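Local coordinates for amidase, hydantoinase/carbamoylase family (Burkholderia ambifaria, PDB 5TP4), which probably hydrolyses N-carbamoyl-L-amino acids as a zinc-dependent amidase of the peptidase M20 family, at residues B[39-44]-B[138-143]; B[91-96]-B[131-136]; B[222-227]-B[291-296]; B[309-314]-B[325-330]. One frame throughout, in Å; residues are numbered along the deposited sequence.

Interaction 1. Residues B[39-44]-B[138-143]; sequences RRLALT and EGARFA
The polar part of this contact rests on R141, whose NH1 reaches A42 O at 3.0 Å with an N-H...O angle of 155°. The acceptor lies close to the guanidinium plane and the donor lies in the carbonyl plane. R141 gets there by stretching out: CG is anti to the backbone N (chi1 -180°) and the chain stays extended to NE, which carries the guanidinium past T44, the two running in opposite directions. NH1 ends against the turn, 3.7 Å from L43 CB, while NE is claimed by a salt bridge to D166.

The turn that presents A42 O is a type II beta turn from L41 to T44. It is closed by L41 O, which accepts from T44 N and, on a lone pair, from T44 OG1 at 2.6 Å; T44 is also the N-cap residue of helix 45-60.

Apolar contacts flank the arginine. L41 CD2 packs on A140 CB at 3.9 Å, and L43 CD1 approaches F142 CE2 at 4.3 Å. F142 and R141 lie one over the other, F142 CZ standing 3.6 Å above one face of the guanidinium and offset toward its rim.

With a carboxylate at NE, a backbone carbonyl at NH1 and a ring over one face, the guanidinium is probably restricted in rotation. Its NH1 bond joins two loops near E138, a zinc ligand of this protein although not metal-bound in this chain.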
loop_
_atom_site.group_PDB
_atom_site.type_symbol
_atom_site.label_atom_id
_atom_site.label_comp_id
_atom_site.label_asym_id
_atom_site.label_seq_id
_atom_site.Cartn_x
_atom_site.Cartn_y
_atom_site.Cartn_z
ATOM N N ARG B 39 -28.708 7.439 -6.801
ATOM C CA ARG B 39 -27.848 7.406 -7.981
ATOM C C ARG B 39 -28.547 8.163 -9.100
ATOM O O ARG B 39 -29.453 7.622 -9.742
ATOM C CB ARG B 39 -27.572 5.966 -8.399
ATOM C CG ARG B 39 -26.565 5.829 -9.529
ATOM C CD ARG B 39 -26.497 4.378 -9.954
ATOM N NE ARG B 39 -25.539 4.166 -11.034
ATOM C CZ ARG B 39 -24.331 3.627 -10.872
ATOM N NH1 ARG B 39 -23.934 3.226 -9.668
ATOM N NH2 ARG B 39 -23.524 3.480 -11.917
ATOM N N ARG B 40 -28.118 9.411 -9.331
ATOM C CA ARG B 40 -28.509 10.195 -10.498
ATOM C C ARG B 40 -27.206 10.711 -11.116
ATOM O O ARG B 40 -26.861 11.890 -11.005
ATOM C CB ARG B 40 -29.484 11.321 -10.146
ATOM C CG ARG B 40 -30.838 10.845 -9.606
ATOM C CD ARG B 40 -31.864 12.015 -9.525
ATOM N NE ARG B 40 -31.409 13.153 -8.709
ATOM C CZ ARG B 40 -31.668 13.305 -7.409
ATOM N NH1 ARG B 40 -32.374 12.399 -6.745
ATOM N NH2 ARG B 40 -31.196 14.365 -6.756
ATOM N N LEU B 41 -26.485 9.821 -11.796
ATOM C CA LEU B 41 -25.275 10.244 -12.498
ATOM C C LEU B 41 -25.618 11.244 -13.597
ATOM O O LEU B 41 -26.614 11.098 -14.311
ATOM C CB LEU B 41 -24.557 9.014 -13.078
ATOM C CG LEU B 41 -23.778 8.229 -12.017
ATOM C CD1 LEU B 41 -23.416 6.837 -12.507
ATOM C CD2 LEU B 41 -22.532 8.996 -11.655
ATOM N N ALA B 42 -24.781 12.277 -13.725
ATOM C CA ALA B 42 -25.066 13.388 -14.621
ATOM C C ALA B 42 -25.500 12.926 -16.010
ATOM O O ALA B 42 -24.841 12.102 -16.655
ATOM C CB ALA B 42 -23.822 14.279 -14.713
ATOM N N LEU B 43 -26.633 13.454 -16.455
ATOM C CA LEU B 43 -27.187 13.290 -17.803
ATOM C C LEU B 43 -27.634 11.871 -18.131
ATOM O O LEU B 43 -27.915 11.581 -19.299
ATOM C CB LEU B 43 -26.207 13.792 -18.880
ATOM C CG LEU B 43 -25.725 15.218 -18.548
ATOM C CD1 LEU B 43 -24.782 15.753 -19.650
ATOM C CD2 LEU B 43 -26.879 16.202 -18.340
ATOM N N THR B 44 -27.741 10.987 -17.141
ATOM C CA THR B 44 -28.428 9.731 -17.335
ATOM C C THR B 44 -29.930 9.959 -17.236
ATOM O O THR B 44 -30.384 11.044 -16.880
ATOM C CB THR B 44 -27.997 8.694 -16.301
ATOM O OG1 THR B 44 -28.302 9.181 -14.984
ATOM C CG2 THR B 44 -26.501 8.397 -16.423
ATOM N N GLU B 138 -20.465 16.536 -9.896
ATOM C CA GLU B 138 -19.757 15.490 -9.169
ATOM C C GLU B 138 -18.469 15.013 -9.835
ATOM O O GLU B 138 -17.639 14.410 -9.150
ATOM C CB GLU B 138 -20.690 14.301 -8.950
ATOM C CG GLU B 138 -21.783 14.593 -7.932
ATOM C CD GLU B 138 -21.285 14.634 -6.478
ATOM O OE1 GLU B 138 -20.069 14.444 -6.222
ATOM O OE2 GLU B 138 -22.132 14.828 -5.574
ATOM N N GLY B 139 -18.283 15.236 -11.135
ATOM C CA GLY B 139 -17.082 14.745 -11.790
ATOM C C GLY B 139 -16.932 13.232 -11.832
ATOM O O GLY B 139 -15.807 12.728 -11.936
ATOM N N ALA B 140 -18.033 12.487 -11.748
ATOM C CA ALA B 140 -17.976 11.027 -11.742
ATOM C C ALA B 140 -18.123 10.456 -13.153
ATOM O O ALA B 140 -17.267 9.694 -13.621
ATOM C CB ALA B 140 -19.068 10.462 -10.818
ATOM N N ARG B 141 -19.217 10.799 -13.839
ATOM C CA ARG B 141 -19.414 10.289 -15.190
ATOM C C ARG B 141 -18.504 10.989 -16.182
ATOM O O ARG B 141 -17.913 10.339 -17.050
ATOM C CB ARG B 141 -20.870 10.445 -15.616
ATOM C CG ARG B 141 -21.108 9.916 -17.025
ATOM C CD ARG B 141 -22.553 9.916 -17.404
ATOM N NE ARG B 141 -22.690 9.461 -18.789
ATOM C CZ ARG B 141 -23.757 9.683 -19.548
ATOM N NH1 ARG B 141 -24.794 10.354 -19.055
ATOM N NH2 ARG B 141 -23.778 9.244 -20.800
ATOM N N PHE B 142 -18.380 12.306 -16.066
ATOM C CA PHE B 142 -17.510 13.112 -16.908
ATOM C C PHE B 142 -16.541 13.879 -16.025
ATOM O O PHE B 142 -16.878 14.262 -14.906
ATOM C CB PHE B 142 -18.312 14.111 -17.754
ATOM C CG PHE B 142 -19.326 13.465 -18.688
ATOM C CD1 PHE B 142 -18.929 12.955 -19.922
ATOM C CD2 PHE B 142 -20.677 13.407 -18.343
ATOM C CE1 PHE B 142 -19.870 12.376 -20.796
ATOM C CE2 PHE B 142 -21.605 12.834 -19.196
ATOM C CZ PHE B 142 -21.205 12.319 -20.427
ATOM N N ALA B 143 -15.339 14.140 -16.553
ATOM C CA ALA B 143 -14.415 15.040 -15.892
ATOM C C ALA B 143 -14.498 16.425 -16.522
ATOM O O ALA B 143 -14.718 16.549 -17.731
ATOM C CB ALA B 143 -12.978 14.516 -16.000
#

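Interaction 2. Residues B[91-96]-B[131-136]; sequences SHLDTQ and IVSWTN. With ZN (zinc ion), chain P.
S133 meets L93 chiefly through OG. With its OG anti to the backbone N (chi1 171°), S133 holds OG 3.0 Å from L93 N, which donates to it with a bent N-H...O angle of 137°; the same oxygen lies 3.4 Å from L93 CG, against the root of the leucine's branches.

W134 lies beside S91. W134 CD1 is 3.2 Å from S91 O, which sits obliquely to the ring, and V132 CG2 sits over the centre of one ring face; NE1 is hydrogen-bonded to Y194 OH. Two backbone bonds, S91 N to V132 O and W134 N to S91 O at 3.0 Å, make the parallel bridge that sets S91 beside S133.

D94 directs its carboxylate back at the other segment, OD2 3.6 Å from N136 CA, and takes the backbone N-H groups of E137 and E138. A water that donates to D94 OD1 and to W134 O ties the two segments together. The H92 ring turns away from the strand: ND1 makes only weak bonds to D94, one to O and one to OD1, and NE2 binds the zinc ion at 2.5 Å.

Two waters and H198 complete the coordination seen at this zinc. A metal-binding histidine just past the end of a parallel strand, with glutamates following the neighbouring strand, is the layout of the M20 family's zinc site.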
loop_
_atom_site.group_PDB
_atom_site.type_symbol
_atom_site.label_atom_id
_atom_site.label_comp_id
_atom_site.label_asym_id
_atom_site.label_seq_id
_atom_site.Cartn_x
_atom_site.Cartn_y
_atom_site.Cartn_z
ATOM N N SER B 91 -26.960 24.781 -6.411
ATOM C CA SER B 91 -26.170 23.623 -6.013
ATOM C C SER B 91 -26.294 22.629 -7.170
ATOM O O SER B 91 -26.236 23.056 -8.334
ATOM C CB SER B 91 -26.627 23.053 -4.668
ATOM O OG SER B 91 -25.571 22.287 -4.087
ATOM N N HIS B 92 -26.493 21.332 -6.908
ATOM C CA HIS B 92 -26.546 20.368 -8.003
ATOM C C HIS B 92 -27.426 19.178 -7.660
ATOM O O HIS B 92 -27.425 18.709 -6.520
ATOM C CB HIS B 92 -25.143 19.860 -8.347
ATOM C CG HIS B 92 -24.505 19.074 -7.251
ATOM N ND1 HIS B 92 -24.531 17.694 -7.207
ATOM C CD2 HIS B 92 -23.832 19.472 -6.142
ATOM C CE1 HIS B 92 -23.901 17.278 -6.125
ATOM N NE2 HIS B 92 -23.471 18.334 -5.457
ATOM N N LEU B 93 -28.128 18.664 -8.673
ATOM C CA LEU B 93 -28.999 17.507 -8.494
ATOM C C LEU B 93 -28.301 16.201 -8.825
ATOM O O LEU B 93 -28.775 15.149 -8.395
ATOM C CB LEU B 93 -30.252 17.647 -9.357
ATOM C CG LEU B 93 -31.205 18.755 -8.875
ATOM C CD1 LEU B 93 -32.284 19.004 -9.928
ATOM C CD2 LEU B 93 -31.833 18.402 -7.514
ATOM N N ASP B 94 -27.175 16.236 -9.542
ATOM C CA ASP B 94 -26.512 14.982 -9.868
ATOM C C ASP B 94 -25.737 14.434 -8.660
ATOM O O ASP B 94 -25.471 15.139 -7.678
ATOM C CB ASP B 94 -25.588 15.152 -11.091
ATOM C CG ASP B 94 -24.329 15.973 -10.798
ATOM O OD1 ASP B 94 -24.443 17.182 -10.472
ATOM O OD2 ASP B 94 -23.211 15.407 -10.944
ATOM N N THR B 95 -25.388 13.144 -8.733
ATOM C CA THR B 95 -24.811 12.445 -7.585
ATOM C C THR B 95 -23.589 11.645 -7.998
ATOM O O THR B 95 -23.325 11.415 -9.184
ATOM C CB THR B 95 -25.812 11.463 -6.943
ATOM O OG1 THR B 95 -26.048 10.369 -7.854
ATOM C CG2 THR B 95 -27.151 12.159 -6.642
ATOM N N GLN B 96 -22.889 11.161 -6.977
ATOM C CA GLN B 96 -21.922 10.084 -7.123
ATOM C C GLN B 96 -22.649 8.781 -7.469
ATOM O O GLN B 96 -23.882 8.712 -7.399
ATOM C CB GLN B 96 -21.129 9.932 -5.828
ATOM C CG GLN B 96 -20.175 11.075 -5.586
ATOM C CD GLN B 96 -18.946 10.977 -6.465
ATOM O OE1 GLN B 96 -18.435 9.878 -6.718
ATOM N NE2 GLN B 96 -18.475 12.118 -6.958
ATOM N N ILE B 131 -32.775 30.088 -9.399
ATOM C CA ILE B 131 -32.275 28.871 -8.774
ATOM C C ILE B 131 -31.585 28.079 -9.875
ATOM O O ILE B 131 -32.098 28.002 -11.000
ATOM C CB ILE B 131 -33.401 28.030 -8.143
ATOM C CG1 ILE B 131 -34.326 28.858 -7.276
ATOM C CG2 ILE B 131 -32.824 26.872 -7.353
ATOM C CD1 ILE B 131 -35.612 28.067 -7.079
ATOM N N VAL B 132 -30.418 27.503 -9.569
ATOM C CA VAL B 132 -29.672 26.759 -10.576
ATOM C C VAL B 132 -29.231 25.399 -10.036
ATOM O O VAL B 132 -28.848 25.256 -8.862
ATOM C CB VAL B 132 -28.464 27.583 -11.107
ATOM C CG1 VAL B 132 -27.525 28.008 -9.973
ATOM C CG2 VAL B 132 -27.715 26.835 -12.195
ATOM N N SER B 133 -29.358 24.381 -10.883
ATOM C CA SER B 133 -28.701 23.106 -10.668
ATOM C C SER B 133 -27.645 22.976 -11.767
ATOM O O SER B 133 -27.988 22.901 -12.950
ATOM C CB SER B 133 -29.726 21.962 -10.707
ATOM O OG SER B 133 -29.075 20.700 -10.713
ATOM N N TRP B 134 -26.368 22.943 -11.377
ATOM C CA TRP B 134 -25.279 22.940 -12.355
ATOM C C TRP B 134 -25.035 21.534 -12.882
ATOM O O TRP B 134 -25.073 20.556 -12.124
ATOM C CB TRP B 134 -23.987 23.458 -11.726
ATOM C CG TRP B 134 -24.084 24.817 -11.079
ATOM C CD1 TRP B 134 -24.208 25.107 -9.727
ATOM C CD2 TRP B 134 -24.049 26.071 -11.760
ATOM N NE1 TRP B 134 -24.245 26.483 -9.557
ATOM C CE2 TRP B 134 -24.167 27.087 -10.785
ATOM C CE3 TRP B 134 -23.964 26.431 -13.113
ATOM C CZ2 TRP B 134 -24.164 28.450 -11.116
ATOM C CZ3 TRP B 134 -23.965 27.777 -13.449
ATOM C CH2 TRP B 134 -24.071 28.774 -12.452
ATOM N N THR B 135 -24.749 21.439 -14.183
ATOM C CA THR B 135 -24.458 20.144 -14.794
ATOM C C THR B 135 -23.189 19.516 -14.234
ATOM O O THR B 135 -22.163 20.185 -14.078
ATOM C CB THR B 135 -24.301 20.317 -16.310
ATOM O OG1 THR B 135 -25.542 20.761 -16.861
ATOM C CG2 THR B 135 -23.864 19.011 -16.973
ATOM N N ASN B 136 -23.253 18.196 -13.979
ATOM C CA ASN B 136 -22.065 17.376 -13.686
ATOM C C ASN B 136 -21.163 18.017 -12.631
ATOM O O ASN B 136 -19.943 18.131 -12.806
ATOM C CB ASN B 136 -21.264 17.106 -14.961
ATOM C CG ASN B 136 -20.272 15.950 -14.812
ATOM O OD1 ASN B 136 -20.662 14.787 -14.856
ATOM N ND2 ASN B 136 -18.984 16.268 -14.689
HETATM ZN ZN ZN P . -22.303 18.489 -3.287
HETATM O O HOH W 1 -26.386 18.473 -11.569
HETATM O O HOH W 2 -21.330 20.593 -4.051
HETATM O O HOH W 3 -20.297 17.477 -3.586
#

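Interaction 3. Residues B[222-227]-B[291-296]; sequences RWLDVR and FTVDLR
W223 and D294 face each other as a non-hydrogen-bonded pair of the antiparallel strands 222-227 and 291-296, on the face that also carries D225 and T292. From CB, chi1 of -85° sets CG anti to the carbonyl carbon, and the second torsion swings the five-membered ring across to the neighbouring strand. CD1 passes 3.5 Å from D294 OD2, and NE1 donates to that oxygen at 2.8 Å with an N-H...O angle of 147°. The acceptor lies near the indole plane, but the N-H arrives from above the carboxylate, the two planes being 57° apart. CE2 is 3.9 Å from D294 OD2, and the ring also meets that of W331.

The carboxylate is held from within its own strand by R296, gripping side-on: NE binds OD1 at 2.8 Å and NH2 binds OD2, both on syn lone pairs. OD2 therefore accepts two bonds, which should restrict rotation of the carboxylate.

The face of L224, V226, F291, V293 and L295 is largely apolar, with R222 at its end salt-bridged to D304 and D300. V226 CB lies over the F291 ring, 3.7 Å from its centroid in a CH-pi contact, and CG1 comes to 3.4 Å from CZ. L224 CB meets V293 CB at 4.0 Å.

Helices 246-262 and 300-321 cover this face, strands 324-337 and 269-277 flank the pair, and on the W223 face R282 of the second subunit salt-bridges D225.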
loop_
_atom_site.group_PDB
_atom_site.type_symbol
_atom_site.label_atom_id
_atom_site.label_comp_id
_atom_site.label_asym_id
_atom_site.label_seq_id
_atom_site.Cartn_x
_atom_site.Cartn_y
_atom_site.Cartn_z
ATOM N N ARG B 222 -2.438 21.213 -1.833
ATOM C CA ARG B 222 -1.350 20.623 -2.598
ATOM C C ARG B 222 -1.463 19.108 -2.521
ATOM O O ARG B 222 -1.725 18.552 -1.451
ATOM C CB ARG B 222 0.033 21.049 -2.070
ATOM C CG ARG B 222 0.154 22.557 -1.938
ATOM C CD ARG B 222 0.273 23.211 -3.300
ATOM N NE ARG B 222 0.526 24.653 -3.172
ATOM C CZ ARG B 222 -0.413 25.601 -3.195
ATOM N NH1 ARG B 222 -1.693 25.281 -3.355
ATOM N NH2 ARG B 222 -0.072 26.881 -3.059
ATOM N N TRP B 223 -1.248 18.454 -3.653
ATOM C CA TRP B 223 -1.112 17.005 -3.718
ATOM C C TRP B 223 0.320 16.687 -4.103
ATOM O O TRP B 223 0.832 17.236 -5.082
ATOM C CB TRP B 223 -2.054 16.411 -4.756
ATOM C CG TRP B 223 -3.432 16.153 -4.261
ATOM C CD1 TRP B 223 -3.961 16.499 -3.052
ATOM C CD2 TRP B 223 -4.453 15.440 -4.965
ATOM N NE1 TRP B 223 -5.270 16.042 -2.960
ATOM C CE2 TRP B 223 -5.590 15.394 -4.125
ATOM C CE3 TRP B 223 -4.522 14.853 -6.232
ATOM C CZ2 TRP B 223 -6.774 14.768 -4.511
ATOM C CZ3 TRP B 223 -5.703 14.224 -6.610
ATOM C CH2 TRP B 223 -6.813 14.197 -5.757
ATOM N N LEU B 224 0.955 15.820 -3.325
ATOM C CA LEU B 224 2.350 15.464 -3.521
ATOM C C LEU B 224 2.453 13.959 -3.717
ATOM O O LEU B 224 1.655 13.186 -3.181
ATOM C CB LEU B 224 3.202 15.890 -2.310
ATOM C CG LEU B 224 3.003 17.326 -1.793
ATOM C CD1 LEU B 224 3.955 17.590 -0.631
ATOM C CD2 LEU B 224 3.268 18.293 -2.876
ATOM N N ASP B 225 3.433 13.562 -4.511
ATOM C CA ASP B 225 3.860 12.176 -4.619
ATOM C C ASP B 225 5.229 12.076 -3.980
ATOM O O ASP B 225 6.133 12.845 -4.335
ATOM C CB ASP B 225 3.968 11.720 -6.076
ATOM C CG ASP B 225 2.649 11.705 -6.784
ATOM O OD1 ASP B 225 1.633 11.381 -6.155
ATOM O OD2 ASP B 225 2.637 12.005 -7.989
ATOM N N VAL B 226 5.396 11.116 -3.078
ATOM C CA VAL B 226 6.667 10.893 -2.414
ATOM C C VAL B 226 7.147 9.490 -2.758
ATOM O O VAL B 226 6.371 8.529 -2.689
ATOM C CB VAL B 226 6.555 11.062 -0.888
ATOM C CG1 VAL B 226 7.919 10.921 -0.269
ATOM C CG2 VAL B 226 5.948 12.419 -0.530
ATOM N N ARG B 227 8.431 9.372 -3.085
ATOM C CA ARG B 227 9.033 8.070 -3.310
ATOM C C ARG B 227 10.326 7.979 -2.514
ATOM O O ARG B 227 11.201 8.841 -2.635
ATOM C CB ARG B 227 9.279 7.834 -4.794
ATOM C CG ARG B 227 9.760 6.432 -5.099
ATOM C CD ARG B 227 9.584 6.187 -6.587
ATOM N NE ARG B 227 9.822 4.792 -6.959
ATOM C CZ ARG B 227 9.776 4.359 -8.213
ATOM N NH1 ARG B 227 9.510 5.220 -9.192
ATOM N NH2 ARG B 227 9.995 3.078 -8.491
ATOM N N PHE B 291 4.219 7.088 -1.260
ATOM C CA PHE B 291 2.989 7.484 -0.600
ATOM C C PHE B 291 2.588 8.850 -1.130
ATOM O O PHE B 291 3.399 9.555 -1.730
ATOM C CB PHE B 291 3.143 7.487 0.920
ATOM C CG PHE B 291 4.235 8.373 1.444
ATOM C CD1 PHE B 291 5.537 7.902 1.561
ATOM C CD2 PHE B 291 3.945 9.654 1.899
ATOM C CE1 PHE B 291 6.542 8.718 2.103
ATOM C CE2 PHE B 291 4.942 10.472 2.435
ATOM C CZ PHE B 291 6.235 10.004 2.552
ATOM N N THR B 292 1.318 9.203 -0.937
ATOM C CA THR B 292 0.813 10.500 -1.370
ATOM C C THR B 292 0.601 11.389 -0.155
ATOM O O THR B 292 0.391 10.912 0.966
ATOM C CB THR B 292 -0.508 10.395 -2.153
ATOM O OG1 THR B 292 -1.537 9.835 -1.316
ATOM C CG2 THR B 292 -0.320 9.538 -3.394
ATOM N N VAL B 293 0.677 12.699 -0.375
ATOM C CA VAL B 293 0.386 13.670 0.669
ATOM C C VAL B 293 -0.654 14.638 0.137
ATOM O O VAL B 293 -0.492 15.187 -0.956
ATOM C CB VAL B 293 1.640 14.450 1.121
ATOM C CG1 VAL B 293 1.253 15.413 2.184
ATOM C CG2 VAL B 293 2.694 13.495 1.693
ATOM N N ASP B 294 -1.719 14.841 0.911
ATOM C CA ASP B 294 -2.694 15.903 0.687
ATOM C C ASP B 294 -2.449 16.951 1.767
ATOM O O ASP B 294 -2.562 16.648 2.960
ATOM C CB ASP B 294 -4.108 15.315 0.751
ATOM C CG ASP B 294 -5.228 16.360 0.637
ATOM O OD1 ASP B 294 -5.327 17.233 1.513
ATOM O OD2 ASP B 294 -6.056 16.227 -0.297
ATOM N N LEU B 295 -2.085 18.168 1.354
ATOM C CA LEU B 295 -1.795 19.284 2.260
ATOM C C LEU B 295 -2.838 20.375 2.089
ATOM O O LEU B 295 -3.171 20.730 0.961
ATOM C CB LEU B 295 -0.439 19.929 1.957
ATOM C CG LEU B 295 0.862 19.222 2.266
ATOM C CD1 LEU B 295 1.995 20.195 1.894
ATOM C CD2 LEU B 295 0.913 18.862 3.742
ATOM N N ARG B 296 -3.320 20.936 3.194
ATOM C CA ARG B 296 -4.308 22.011 3.127
ATOM C C ARG B 296 -3.941 23.135 4.073
ATOM O O ARG B 296 -3.346 22.913 5.130
ATOM C CB ARG B 296 -5.699 21.541 3.494
ATOM C CG ARG B 296 -6.027 20.214 2.908
ATOM C CD ARG B 296 -7.221 20.287 2.043
ATOM N NE ARG B 296 -7.369 19.097 1.210
ATOM C CZ ARG B 296 -8.448 18.841 0.487
ATOM N NH1 ARG B 296 -9.491 19.692 0.526
ATOM N NH2 ARG B 296 -8.476 17.758 -0.278
#

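Interaction 4. Residues B[309-314]-B[325-330]; sequences ALRDAC and VAIDTC
Helix 309-314 and strand 325-330 run nearly antiparallel, their N-to-C directions 168° apart and their axes 9.5 Å apart at closest, with R311 and C314 nearest to I327 and V325. This is a helix-turn-strand unit in the smaller domain of the M20 fold, an antiparallel sheet with two helices on one face: the helix turns back into the strand that follows it in the chain.

I327 is the hub of the contact. Its CD1 reaches the helix between two residues, 4.0 Å from C314 CB and as close to R311 CA, while CG2 lies 3.6 Å above one face of the R311 guanidinium, offset toward the rim. C314 points at the strand and also meets V325, its CB 4.1 Å from CG1; the same CG1 approaches C314 O at 3.7 Å. Beyond this, M253 of helix 246-262 touches both C314 and V325.

R311 lies across I327. The chain, extended from CG to NE, carries the head group in the direction of T329, and NE is paired in a salt bridge with E307, one helical turn earlier. The guanidinium thus joins a helix carboxylate to the strand backbone. NH1 donates to I327 O at 2.9 Å, the oxygen being approached from above its carbonyl plane, whereas the second bond to that oxygen, from NH2 at 3.2 Å, is weak.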
loop_
_atom_site.group_PDB
_atom_site.type_symbol
_atom_site.label_atom_id
_atom_site.label_comp_id
_atom_site.label_asym_id
_atom_site.label_seq_id
_atom_site.Cartn_x
_atom_site.Cartn_y
_atom_site.Cartn_z
ATOM N N ALA B 309 8.720 22.888 4.415
ATOM C CA ALA B 309 9.099 22.219 5.666
ATOM C C ALA B 309 9.153 20.707 5.500
ATOM O O ALA B 309 10.058 20.044 6.028
ATOM C CB ALA B 309 8.112 22.579 6.783
ATOM N N LEU B 310 8.195 20.142 4.775
ATOM C CA LEU B 310 8.196 18.698 4.553
ATOM C C LEU B 310 9.386 18.281 3.693
ATOM O O LEU B 310 10.056 17.288 3.974
ATOM C CB LEU B 310 6.881 18.286 3.907
ATOM C CG LEU B 310 6.783 16.801 3.548
ATOM C CD1 LEU B 310 6.813 15.971 4.820
ATOM C CD2 LEU B 310 5.512 16.528 2.743
ATOM N N ARG B 311 9.702 19.055 2.662
ATOM C CA ARG B 311 10.857 18.693 1.859
ATOM C C ARG B 311 12.126 18.720 2.693
ATOM O O ARG B 311 12.970 17.822 2.577
ATOM C CB ARG B 311 10.982 19.639 0.661
ATOM C CG ARG B 311 9.826 19.528 -0.306
ATOM C CD ARG B 311 9.951 20.587 -1.428
ATOM N NE ARG B 311 8.901 20.398 -2.435
ATOM C CZ ARG B 311 8.980 19.526 -3.438
ATOM N NH1 ARG B 311 10.058 18.752 -3.574
ATOM N NH2 ARG B 311 7.977 19.417 -4.294
ATOM N N ASP B 312 12.281 19.749 3.534
ATOM C CA ASP B 312 13.462 19.848 4.390
ATOM C C ASP B 312 13.517 18.668 5.355
ATOM O O ASP B 312 14.575 18.052 5.549
ATOM C CB ASP B 312 13.446 21.155 5.179
ATOM C CG ASP B 312 13.524 22.402 4.286
ATOM O OD1 ASP B 312 14.045 22.317 3.153
ATOM O OD2 ASP B 312 13.083 23.481 4.732
ATOM N N ALA B 313 12.387 18.367 5.993
ATOM C CA ALA B 313 12.351 17.288 6.983
ATOM C C ALA B 313 12.660 15.944 6.348
ATOM O O ALA B 313 13.431 15.146 6.898
ATOM C CB ALA B 313 10.986 17.242 7.675
ATOM N N CYS B 314 12.022 15.647 5.210
ATOM C CA CYS B 314 12.287 14.376 4.549
ATOM C C CYS B 314 13.739 14.262 4.111
ATOM O O CYS B 314 14.321 13.174 4.158
ATOM C CB CYS B 314 11.343 14.200 3.360
ATOM S SG CYS B 314 9.629 13.946 3.856
ATOM N N VAL B 325 15.015 10.286 -1.225
ATOM C CA VAL B 325 13.604 10.651 -1.244
ATOM C C VAL B 325 13.400 11.678 -2.342
ATOM O O VAL B 325 14.228 12.573 -2.547
ATOM C CB VAL B 325 13.092 11.154 0.127
ATOM C CG1 VAL B 325 13.855 12.409 0.604
ATOM C CG2 VAL B 325 11.566 11.390 0.072
ATOM N N ALA B 326 12.327 11.498 -3.096
ATOM C CA ALA B 326 11.933 12.440 -4.127
ATOM C C ALA B 326 10.497 12.863 -3.873
ATOM O O ALA B 326 9.649 12.024 -3.578
ATOM C CB ALA B 326 12.068 11.812 -5.506
ATOM N N ILE B 327 10.222 14.163 -3.981
ATOM C CA ILE B 327 8.898 14.698 -3.683
ATOM C C ILE B 327 8.461 15.547 -4.861
ATOM O O ILE B 327 9.134 16.527 -5.214
ATOM C CB ILE B 327 8.881 15.527 -2.390
ATOM C CG1 ILE B 327 9.231 14.637 -1.193
ATOM C CG2 ILE B 327 7.531 16.209 -2.225
ATOM C CD1 ILE B 327 9.448 15.406 0.095
ATOM N N ASP B 328 7.351 15.164 -5.479
ATOM C CA ASP B 328 6.823 15.847 -6.651
ATOM C C ASP B 328 5.434 16.367 -6.332
ATOM O O ASP B 328 4.616 15.652 -5.751
ATOM C CB ASP B 328 6.767 14.908 -7.867
ATOM C CG ASP B 328 8.147 14.506 -8.369
ATOM O OD1 ASP B 328 9.033 15.378 -8.508
ATOM O OD2 ASP B 328 8.341 13.305 -8.626
ATOM N N THR B 329 5.166 17.607 -6.715
ATOM C CA THR B 329 3.836 18.184 -6.545
ATOM C C THR B 329 3.063 17.929 -7.829
ATOM O O THR B 329 3.418 18.470 -8.881
ATOM C CB THR B 329 3.922 19.680 -6.259
ATOM O OG1 THR B 329 4.692 19.886 -5.076
ATOM C CG2 THR B 329 2.503 20.268 -6.039
ATOM N N CYS B 330 2.003 17.120 -7.749
ATOM C CA CYS B 330 1.252 16.750 -8.940
ATOM C C CYS B 330 -0.077 17.479 -9.101
ATOM O O CYS B 330 -0.685 17.375 -10.171
ATOM C CB CYS B 330 0.993 15.249 -8.954
ATOM S SG CYS B 330 -0.029 14.759 -7.580
#

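Overall arrangement
Interactions 1 and 2 belong to the zinc site. Their centres are 10 Å apart, interaction 2 is nested within the chain loop closed by interaction 1, and they touch directly: R40 N lies 2.7 Å from T95 OG1, and E138 OE1 lies 2.9 Å from Q96 NE2. Interactions 3 and 4 lie away from the metal, with centres 9 Å apart. There strand 212-229 is shared between neighbours, D225 N standing 2.7 Å from D328 O, while strand 288-297 leads straight into helix 300-321. The centres of interactions 2 and 3 are 29 Å apart, yet both reach the same sheet. R282 of the second subunit packs on interaction 3, at the subunit interface, and also touches C330.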